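Local atomic coordinates of probable branched-chain amino acid ABC transporter, amino acid binding protein (Thermus thermophilus, PDB entry 3LKB), a protein that probably binds branched-chain amino acids such as valine and passes them to an ABC transporter for uptake. Residues A25-A30 with Y287-L292; V31-K36 with R273-P278; L190-E195 with K219-K224. The protein carries 2 engineered substitutions. All coordinates share one frame; numbering follows the deposited sequence.

Contact 1 of 3, residues A25-A30 with Y287-L292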
loop_
_atom_site.group_PDB
_atom_site.type_symbol
_atom_site.label_atom_id
_atom_site.label_comp_id
_atom_site.label_asym_id
_atom_site.label_seq_id
_atom_site.Cartn_x
_atom_site.Cartn_y
_atom_site.Cartn_z
ATOM N N ALA A 25 3.884 1.978 -4.796
ATOM C CA ALA A 25 4.303 2.341 -3.443
ATOM C C ALA A 25 5.826 2.672 -3.356
ATOM O O ALA A 25 6.205 3.804 -3.030
ATOM C CB ALA A 25 3.878 1.267 -2.421
ATOM N N PRO A 26 6.683 1.709 -3.732
ATOM C CA PRO A 26 8.117 1.962 -3.732
ATOM C C PRO A 26 8.531 3.077 -4.721
ATOM O O PRO A 26 9.398 3.919 -4.398
ATOM C CB PRO A 26 8.711 0.590 -4.068
ATOM C CG PRO A 26 7.613 -0.182 -4.752
ATOM C CD PRO A 26 6.380 0.288 -4.027
ATOM N N TYR A 27 7.874 3.135 -5.864
ATOM C CA TYR A 27 8.086 4.226 -6.797
ATOM C C TYR A 27 7.787 5.614 -6.184
ATOM O O TYR A 27 8.595 6.533 -6.294
ATOM C CB TYR A 27 7.168 4.019 -8.008
ATOM C CG TYR A 27 7.508 4.851 -9.208
ATOM C CD1 TYR A 27 8.098 4.265 -10.321
ATOM C CD2 TYR A 27 7.227 6.216 -9.249
ATOM C CE1 TYR A 27 8.409 5.008 -11.459
ATOM C CE2 TYR A 27 7.534 6.974 -10.392
ATOM C CZ TYR A 27 8.130 6.357 -11.495
ATOM O OH TYR A 27 8.430 7.074 -12.656
ATOM N N GLY A 28 6.609 5.758 -5.572
ATOM C CA GLY A 28 6.219 7.023 -4.980
ATOM C C GLY A 28 7.229 7.352 -3.908
ATOM O O GLY A 28 7.711 8.479 -3.806
ATOM N N ALA A 29 7.616 6.337 -3.156
ATOM C CA ALA A 29 8.496 6.561 -2.032
ATOM C C ALA A 29 9.856 7.117 -2.513
ATOM O O ALA A 29 10.434 8.021 -1.903
ATOM C CB ALA A 29 8.661 5.214 -1.209
ATOM N N ALA A 30 10.364 6.553 -3.604
ATOM C CA ALA A 30 11.652 6.998 -4.175
ATOM C C ALA A 30 11.563 8.452 -4.609
ATOM O O ALA A 30 12.503 9.208 -4.417
ATOM C CB ALA A 30 12.074 6.107 -5.340
ATOM N N TYR A 287 11.698 1.207 -6.546
ATOM C CA TYR A 287 12.383 2.272 -5.843
ATOM C C TYR A 287 13.509 2.789 -6.732
ATOM O O TYR A 287 13.656 3.971 -6.913
ATOM C CB TYR A 287 12.878 1.716 -4.504
ATOM C CG TYR A 287 13.327 2.742 -3.515
ATOM C CD1 TYR A 287 12.408 3.572 -2.912
ATOM C CD2 TYR A 287 14.687 2.905 -3.212
ATOM C CE1 TYR A 287 12.789 4.522 -2.013
ATOM C CE2 TYR A 287 15.111 3.886 -2.284
ATOM C CZ TYR A 287 14.134 4.696 -1.700
ATOM O OH TYR A 287 14.448 5.667 -0.791
ATOM N N THR A 288 14.246 1.913 -7.393
ATOM C CA THR A 288 15.220 2.361 -8.404
ATOM C C THR A 288 14.540 3.160 -9.534
ATOM O O THR A 288 15.039 4.195 -9.963
ATOM C CB THR A 288 15.973 1.160 -9.046
ATOM O OG1 THR A 288 16.302 0.207 -8.039
ATOM C CG2 THR A 288 17.260 1.605 -9.756
ATOM N N ASN A 289 13.397 2.656 -10.002
ATOM C CA ASN A 289 12.610 3.233 -11.097
ATOM C C ASN A 289 12.123 4.653 -10.785
ATOM O O ASN A 289 12.346 5.577 -11.559
ATOM C CB ASN A 289 11.446 2.276 -11.351
ATOM C CG ASN A 289 10.682 2.565 -12.623
ATOM O OD1 ASN A 289 11.005 3.492 -13.388
ATOM N ND2 ASN A 289 9.622 1.766 -12.858
ATOM N N GLY A 290 11.492 4.836 -9.632
ATOM C CA GLY A 290 11.135 6.186 -9.153
ATOM C C GLY A 290 12.311 7.130 -8.959
ATOM O O GLY A 290 12.219 8.332 -9.218
ATOM N N MET A 291 13.425 6.588 -8.506
ATOM C CA MET A 291 14.582 7.426 -8.235
ATOM C C MET A 291 15.140 7.924 -9.580
ATOM O O MET A 291 15.565 9.083 -9.714
ATOM C CB MET A 291 15.639 6.671 -7.404
ATOM C CG MET A 291 16.704 7.595 -6.851
ATOM S SD MET A 291 17.703 6.898 -5.504
ATOM C CE MET A 291 16.331 6.896 -4.358
ATOM N N LEU A 292 15.122 7.065 -10.592
ATOM C CA LEU A 292 15.589 7.533 -11.898
ATOM C C LEU A 292 14.660 8.667 -12.409
ATOM O O LEU A 292 15.136 9.700 -12.840
ATOM C CB LEU A 292 15.697 6.358 -12.898
ATOM C CG LEU A 292 15.945 6.737 -14.358
ATOM C CD1 LEU A 292 17.342 7.380 -14.471
ATOM C CD2 LEU A 292 15.776 5.559 -15.378
#
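Ala30 and Gly290 mark the tight half of this helix-helix contact, where the axes of 25-30 and 287-292 approach to 7.0 Å at a signed crossing angle of -38°. Two features of the small residues permit this closeness. The Ala30 CB points at the other helix and lies 3.1 Å from Tyr287 O and close to Met291 N, pressed directly on backbone atoms. Gly290 has no side chain, and a CB built there would fall 2.4 Å from Tyr27 O. The Tyr27 ring uses the same bare backbone: its CB heads away from 287-292, but CG stands opposite the backbone N (chi1 -165°), which swings the ring back across. Gly290 CA then sits 3.6 Å from the ring centroid, only 3° off the normal, a CH-pi contact over the face. At the ring's edge the Asn289 amide arrives steeply turned, its CG 3.5 Å from Tyr27 CE1.

On the other flank, also buried, Pro26 CB and Ala29 CB pack more loosely: Pro26 CB and Tyr287 CB are 4.3 Å apart, and Ala29 CB is as far from Tyr287 CE1. The near edge of the Tyr287 ring is tight, however, CD1 lying 3.4 Å from Pro26 O; its hydroxyl reaches on to hydrogen-bond Asp33. Farther out, Ala25 packs on Thr17 of the second subunit.

Tyr27 also meets Trp12 and touches Ala104, a valine-pocket residue, while Asn289 ND2 bonds weakly to Tyr232 OH of that pocket. With the Tyr27 side chain about 6 Å from valine, the crossing forms a second shell behind the ligand cleft of a type I periplasmic binding protein.

Contact 2 of 3, residues V31-K36 with R273-P278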
loop_
_atom_site.group_PDB
_atom_site.type_symbol
_atom_site.label_atom_id
_atom_site.label_comp_id
_atom_site.label_asym_id
_atom_site.label_seq_id
_atom_site.Cartn_x
_atom_site.Cartn_y
_atom_site.Cartn_z
ATOM N N VAL A 31 10.430 8.869 -5.173
ATOM C CA VAL A 31 10.341 10.253 -5.656
ATOM C C VAL A 31 10.451 11.201 -4.435
ATOM O O VAL A 31 11.189 12.177 -4.441
ATOM C CB VAL A 31 9.018 10.516 -6.388
ATOM C CG1 VAL A 31 8.881 11.973 -6.667
ATOM C CG2 VAL A 31 8.908 9.716 -7.650
ATOM N N GLU A 32 9.690 10.888 -3.387
ATOM C CA GLU A 32 9.662 11.710 -2.207
ATOM C C GLU A 32 11.049 11.743 -1.593
ATOM O O GLU A 32 11.530 12.803 -1.234
ATOM C CB GLU A 32 8.669 11.172 -1.199
ATOM C CG GLU A 32 8.524 12.094 -0.016
ATOM C CD GLU A 32 7.335 11.753 0.881
ATOM O OE1 GLU A 32 6.237 11.387 0.361
ATOM O OE2 GLU A 32 7.515 11.868 2.121
ATOM N N ASP A 33 11.693 10.579 -1.500
ATOM C CA ASP A 33 13.030 10.493 -0.909
ATOM C C ASP A 33 14.123 11.278 -1.653
ATOM O O ASP A 33 14.916 11.996 -1.030
ATOM C CB ASP A 33 13.453 9.027 -0.699
ATOM C CG ASP A 33 12.654 8.384 0.405
ATOM O OD1 ASP A 33 11.892 9.150 1.033
ATOM O OD2 ASP A 33 12.740 7.153 0.627
ATOM N N TYR A 34 14.125 11.121 -2.948
ATOM C CA TYR A 34 15.119 11.781 -3.771
ATOM C C TYR A 34 14.966 13.296 -3.688
ATOM O O TYR A 34 15.951 14.040 -3.594
ATOM C CB TYR A 34 14.956 11.320 -5.205
ATOM C CG TYR A 34 16.163 11.725 -5.984
ATOM C CD1 TYR A 34 17.306 10.994 -5.845
ATOM C CD2 TYR A 34 16.099 12.839 -6.797
ATOM C CE1 TYR A 34 18.442 11.367 -6.509
ATOM C CE2 TYR A 34 17.240 13.229 -7.458
ATOM C CZ TYR A 34 18.391 12.499 -7.306
ATOM O OH TYR A 34 19.525 12.903 -7.947
ATOM N N CYS A 35 13.701 13.737 -3.738
ATOM C CA CYS A 35 13.406 15.146 -3.664
ATOM C C CYS A 35 13.879 15.709 -2.331
ATOM O O CYS A 35 14.355 16.852 -2.250
ATOM C CB CYS A 35 11.918 15.387 -3.833
ATOM S SG CYS A 35 11.459 17.136 -4.040
ATOM N N LYS A 36 13.755 14.858 -1.300
ATOM C CA LYS A 36 14.174 15.171 0.060
ATOM C C LYS A 36 15.679 15.317 0.107
ATOM O O LYS A 36 16.223 16.258 0.681
ATOM C CB LYS A 36 13.754 14.037 0.987
ATOM C CG LYS A 36 13.469 14.485 2.409
ATOM C CD LYS A 36 12.115 13.999 2.897
ATOM C CE LYS A 36 10.986 14.793 2.265
ATOM N NZ LYS A 36 9.654 14.369 2.790
ATOM N N ARG A 273 18.337 4.170 3.484
ATOM C CA ARG A 273 18.597 3.986 4.898
ATOM C C ARG A 273 18.418 5.299 5.634
ATOM O O ARG A 273 17.742 5.361 6.682
ATOM C CB ARG A 273 19.945 3.295 5.165
ATOM C CG ARG A 273 21.216 4.090 4.898
ATOM C CD ARG A 273 21.698 4.963 6.128
ATOM N NE ARG A 273 21.813 4.209 7.397
ATOM C CZ ARG A 273 22.916 3.587 7.838
ATOM N NH1 ARG A 273 24.049 3.597 7.129
ATOM N NH2 ARG A 273 22.883 2.948 9.009
ATOM N N LYS A 274 18.913 6.365 5.014
ATOM C CA LYS A 274 18.825 7.676 5.589
ATOM C C LYS A 274 17.439 7.949 6.103
ATOM O O LYS A 274 17.326 8.394 7.231
ATOM C CB LYS A 274 19.254 8.749 4.591
ATOM C CG LYS A 274 19.242 10.177 5.171
ATOM C CD LYS A 274 20.524 10.991 4.828
ATOM C CE LYS A 274 20.372 12.481 5.201
ATOM N NZ LYS A 274 19.827 12.743 6.609
ATOM N N TYR A 275 16.395 7.695 5.306
ATOM C CA TYR A 275 15.022 8.052 5.703
ATOM C C TYR A 275 14.233 6.864 6.278
ATOM O O TYR A 275 12.994 6.888 6.325
ATOM C CB TYR A 275 14.237 8.740 4.550
ATOM C CG TYR A 275 14.962 9.940 3.970
ATOM C CD1 TYR A 275 15.247 11.069 4.778
ATOM C CD2 TYR A 275 15.407 9.941 2.638
ATOM C CE1 TYR A 275 15.958 12.173 4.279
ATOM C CE2 TYR A 275 16.102 11.050 2.097
ATOM C CZ TYR A 275 16.386 12.165 2.933
ATOM O OH TYR A 275 17.080 13.245 2.460
ATOM N N GLY A 276 14.963 5.828 6.699
ATOM C CA GLY A 276 14.393 4.662 7.401
ATOM C C GLY A 276 13.385 3.842 6.599
ATOM O O GLY A 276 12.417 3.339 7.157
ATOM N N ARG A 277 13.592 3.710 5.289
ATOM C CA ARG A 277 12.694 2.874 4.499
ATOM C C ARG A 277 12.877 1.422 4.906
ATOM O O ARG A 277 13.971 1.034 5.327
ATOM C CB ARG A 277 12.946 3.048 2.989
ATOM C CG ARG A 277 12.600 4.438 2.486
ATOM C CD ARG A 277 11.157 4.722 2.752
ATOM N NE ARG A 277 10.777 5.923 2.041
ATOM C CZ ARG A 277 9.557 6.432 1.980
ATOM N NH1 ARG A 277 8.516 5.838 2.591
ATOM N NH2 ARG A 277 9.388 7.552 1.287
ATOM N N PRO A 278 11.806 0.618 4.799
ATOM C CA PRO A 278 11.973 -0.829 5.039
ATOM C C PRO A 278 12.876 -1.455 3.996
ATOM O O PRO A 278 12.890 -1.018 2.824
ATOM C CB PRO A 278 10.571 -1.401 4.908
ATOM C CG PRO A 278 9.659 -0.246 4.663
ATOM C CD PRO A 278 10.413 1.016 4.535
#
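Arg277 grips Asp33 side-on with two nitrogens, a bidentate salt bridge between helix 21-41 and the turn after helix 263-274. That helix ends in a Schellman motif: Gly276, at positive phi, is the C-prime residue, and its N bonds Arg273 O at 2.8 Å. The two halves of the bridge differ. Arg277 NE lies 2.7 Å from Asp33 OD2 and uses its syn lone pair, nearly straight at 176° and within the guanidinium plane. Arg277 NH2 meets Asp33 OD1 at 3.0 Å from above the carboxylate plane, more bent at 147°, because the two flat groups are turned 40° apart. OD2 also receives the Tyr287 hydroxyl, so this buried carboxylate is held from two sources and is probably kept ionised. Arg277 also bonds Gln57 OE1 of the second subunit through its remaining nitrogen, NH1. A leucine in its place would probably leave the Asp33 charge buried without its mate and break this link between subunits.

Beyond the bridge the contact turns to packing. Tyr275 points at segment 31-36, with CE2 3.5 Å from Asp33 O. Lys36 crosses the ring, its CD over one face, while its bent chain takes NZ back to a weak salt bridge with Glu32 OE2 at 3.4 Å. The Lys36 CG lies 3.8 Å from Tyr275 CZ, and at the far end of the ring Tyr275 OH comes within 3.4 Å of Lys36 C.

Contact 3 of 3, residues L190-E195 with K219-K224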
loop_
_atom_site.group_PDB
_atom_site.type_symbol
_atom_site.label_atom_id
_atom_site.label_comp_id
_atom_site.label_asym_id
_atom_site.label_seq_id
_atom_site.Cartn_x
_atom_site.Cartn_y
_atom_site.Cartn_z
ATOM N N LEU A 190 -6.990 -21.647 -15.442
ATOM C CA LEU A 190 -6.338 -20.955 -16.517
ATOM C C LEU A 190 -5.116 -21.753 -16.909
ATOM O O LEU A 190 -4.871 -21.995 -18.070
ATOM C CB LEU A 190 -5.959 -19.544 -16.087
ATOM C CG LEU A 190 -4.899 -18.859 -16.912
ATOM C CD1 LEU A 190 -5.571 -18.400 -18.190
ATOM C CD2 LEU A 190 -4.396 -17.700 -16.131
ATOM N N LEU A 191 -4.363 -22.184 -15.921
ATOM C CA LEU A 191 -3.187 -22.991 -16.186
ATOM C C LEU A 191 -3.516 -24.339 -16.880
ATOM O O LEU A 191 -2.800 -24.757 -17.804
ATOM C CB LEU A 191 -2.360 -23.164 -14.902
ATOM C CG LEU A 191 -1.674 -21.896 -14.367
ATOM C CD1 LEU A 191 -1.294 -22.039 -12.920
ATOM C CD2 LEU A 191 -0.439 -21.478 -15.197
ATOM N N LYS A 192 -4.588 -25.002 -16.444
ATOM C CA LYS A 192 -5.078 -26.254 -17.093
ATOM C C LYS A 192 -5.492 -26.030 -18.559
ATOM O O LYS A 192 -5.213 -26.852 -19.394
ATOM C CB LYS A 192 -6.259 -26.857 -16.321
ATOM C CG LYS A 192 -5.999 -28.054 -15.436
ATOM C CD LYS A 192 -4.723 -27.995 -14.638
ATOM C CE LYS A 192 -4.935 -28.660 -13.243
ATOM N NZ LYS A 192 -4.775 -30.161 -13.096
ATOM N N ARG A 193 -6.122 -24.899 -18.852
ATOM C CA ARG A 193 -6.406 -24.457 -20.217
ATOM C C ARG A 193 -5.135 -24.381 -21.071
ATOM O O ARG A 193 -5.104 -24.927 -22.181
ATOM C CB ARG A 193 -7.098 -23.084 -20.205
ATOM C CG ARG A 193 -8.548 -23.026 -20.702
ATOM C CD ARG A 193 -8.610 -23.301 -22.231
ATOM N NE ARG A 193 -8.418 -24.738 -22.553
ATOM C CZ ARG A 193 -8.494 -25.303 -23.772
ATOM N NH1 ARG A 193 -8.754 -24.582 -24.876
ATOM N NH2 ARG A 193 -8.309 -26.617 -23.877
ATOM N N PHE A 194 -4.098 -23.723 -20.544
ATOM C CA PHE A 194 -2.781 -23.592 -21.224
ATOM C C PHE A 194 -2.113 -24.934 -21.465
ATOM O O PHE A 194 -1.604 -25.196 -22.535
ATOM C CB PHE A 194 -1.833 -22.714 -20.396
ATOM C CG PHE A 194 -2.176 -21.243 -20.424
ATOM C CD1 PHE A 194 -3.317 -20.774 -21.104
ATOM C CD2 PHE A 194 -1.391 -20.336 -19.728
ATOM C CE1 PHE A 194 -3.637 -19.425 -21.144
ATOM C CE2 PHE A 194 -1.685 -18.960 -19.742
ATOM C CZ PHE A 194 -2.809 -18.492 -20.448
ATOM N N GLU A 195 -2.134 -25.784 -20.448
ATOM C CA GLU A 195 -1.561 -27.091 -20.555
ATOM C C GLU A 195 -2.292 -27.902 -21.648
ATOM O O GLU A 195 -1.630 -28.574 -22.404
ATOM C CB GLU A 195 -1.591 -27.807 -19.205
ATOM C CG GLU A 195 -1.751 -29.321 -19.363
ATOM C CD GLU A 195 -1.058 -30.110 -18.289
ATOM O OE1 GLU A 195 -1.759 -30.537 -17.340
ATOM O OE2 GLU A 195 0.183 -30.298 -18.386
ATOM N N LYS A 219 3.794 -24.180 -9.874
ATOM C CA LYS A 219 4.615 -25.067 -9.061
ATOM C C LYS A 219 3.763 -26.203 -8.427
ATOM O O LYS A 219 4.039 -27.385 -8.644
ATOM C CB LYS A 219 5.347 -24.226 -8.006
ATOM C CG LYS A 219 6.468 -24.925 -7.303
ATOM C CD LYS A 219 6.919 -24.150 -6.060
ATOM C CE LYS A 219 7.686 -25.063 -5.051
ATOM N NZ LYS A 219 8.975 -25.497 -5.686
ATOM N N ARG A 220 2.707 -25.819 -7.704
ATOM C CA ARG A 220 1.790 -26.725 -7.027
ATOM C C ARG A 220 1.353 -27.841 -7.969
ATOM O O ARG A 220 1.376 -29.018 -7.600
ATOM C CB ARG A 220 0.542 -25.950 -6.594
ATOM C CG ARG A 220 0.017 -26.255 -5.207
ATOM C CD ARG A 220 1.001 -25.683 -4.128
ATOM N NE ARG A 220 0.976 -26.467 -2.879
ATOM C CZ ARG A 220 1.577 -27.655 -2.684
ATOM N NH1 ARG A 220 2.303 -28.237 -3.637
ATOM N NH2 ARG A 220 1.446 -28.277 -1.516
ATOM N N LEU A 221 0.955 -27.463 -9.185
ATOM C CA LEU A 221 0.470 -28.429 -10.158
ATOM C C LEU A 221 1.562 -29.211 -10.907
ATOM O O LEU A 221 1.244 -30.111 -11.705
ATOM C CB LEU A 221 -0.445 -27.745 -11.174
ATOM C CG LEU A 221 -1.683 -27.100 -10.562
ATOM C CD1 LEU A 221 -2.143 -25.993 -11.442
ATOM C CD2 LEU A 221 -2.777 -28.153 -10.323
ATOM N N GLY A 222 2.827 -28.854 -10.678
ATOM C CA GLY A 222 3.962 -29.452 -11.391
ATOM C C GLY A 222 4.098 -29.184 -12.882
ATOM O O GLY A 222 4.584 -30.052 -13.597
ATOM N N LEU A 223 3.708 -28.007 -13.377
ATOM C CA LEU A 223 3.746 -27.790 -14.828
ATOM C C LEU A 223 5.141 -27.426 -15.333
ATOM O O LEU A 223 5.967 -26.910 -14.573
ATOM C CB LEU A 223 2.772 -26.712 -15.258
ATOM C CG LEU A 223 1.324 -26.738 -14.773
ATOM C CD1 LEU A 223 0.646 -25.472 -15.215
ATOM C CD2 LEU A 223 0.568 -27.946 -15.300
ATOM N N LYS A 224 5.386 -27.676 -16.617
ATOM C CA LYS A 224 6.692 -27.420 -17.217
ATOM C C LYS A 224 6.799 -26.115 -18.044
ATOM O O LYS A 224 7.872 -25.814 -18.581
ATOM C CB LYS A 224 7.126 -28.596 -18.110
ATOM C CG LYS A 224 6.863 -30.006 -17.548
ATOM C CD LYS A 224 7.780 -30.373 -16.355
ATOM C CE LYS A 224 7.520 -31.813 -15.874
ATOM N NZ LYS A 224 7.283 -32.736 -17.040
#
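Leu191 meets Leu221 and Leu223 where two successive helices of an alpha/beta lobe lie side by side. Helix 188-196 leads into strand 201-205, and helix 208-220 into strand 226-229; these strands are parallel neighbours, so the contact joins consecutive beta-alpha-beta units. The second helix finishes in a Schellman motif at Gly222, whose positive phi and bond from its N to Lys219 O (2.8 Å) turn the chain and bring Leu223 back beside Leu221, both having their CB directed at 190-195.

Leu191 can be traced outward. Its CB already touches the partner, 3.8 Å from Leu223 CD1. CG, set opposite the carbonyl carbon (chi1 -68°), carries the fork between the two leucines. On one branch, CD2 lies 4.1 Å from that same Leu223 CD1; on the other, CD1 stops 4.3 Å from Leu221 CD1. Earlier in helix 208-220, Ile214 and Asp217 also touch this side chain, which helps to bury it.

Outward from Leu191 the contact thins to the aliphatic parts and tips of charged side chains. The thrice-bent chain of Lys192 brings CE to 3.7 Å from Leu221 CD2, with NZ just beyond. Phe194 instead turns to strands 145-150 and 173-179. Glu195 closes the other end with van der Waals contact alone, its carboxylate lying against a methyl of Leu223: Leu223 CD2 stands 3.9 Å from Glu195 OE2.

Overall arrangement
Contacts 1 and 2 form one continuous interface: both use helix 21-41, their centres are about 9 Å apart, and the bond from Tyr287 to Asp33 joins them. Contact 1 is the buried core, where small residues let backbones meet and nothing charged takes part. Contact 2, nearer the surface and the second subunit, relies on a salt bridge. Contact 3 stands alone, its centre about 34 Å from that of contact 1, and lies at the surface, leucines packing with the chains of a lysine and a glutamate. The first two span more than 230 residues of sequence, whereas contact 3 is comparatively local; contacts 2 and 3 each include a helix end closed by a Schellman motif.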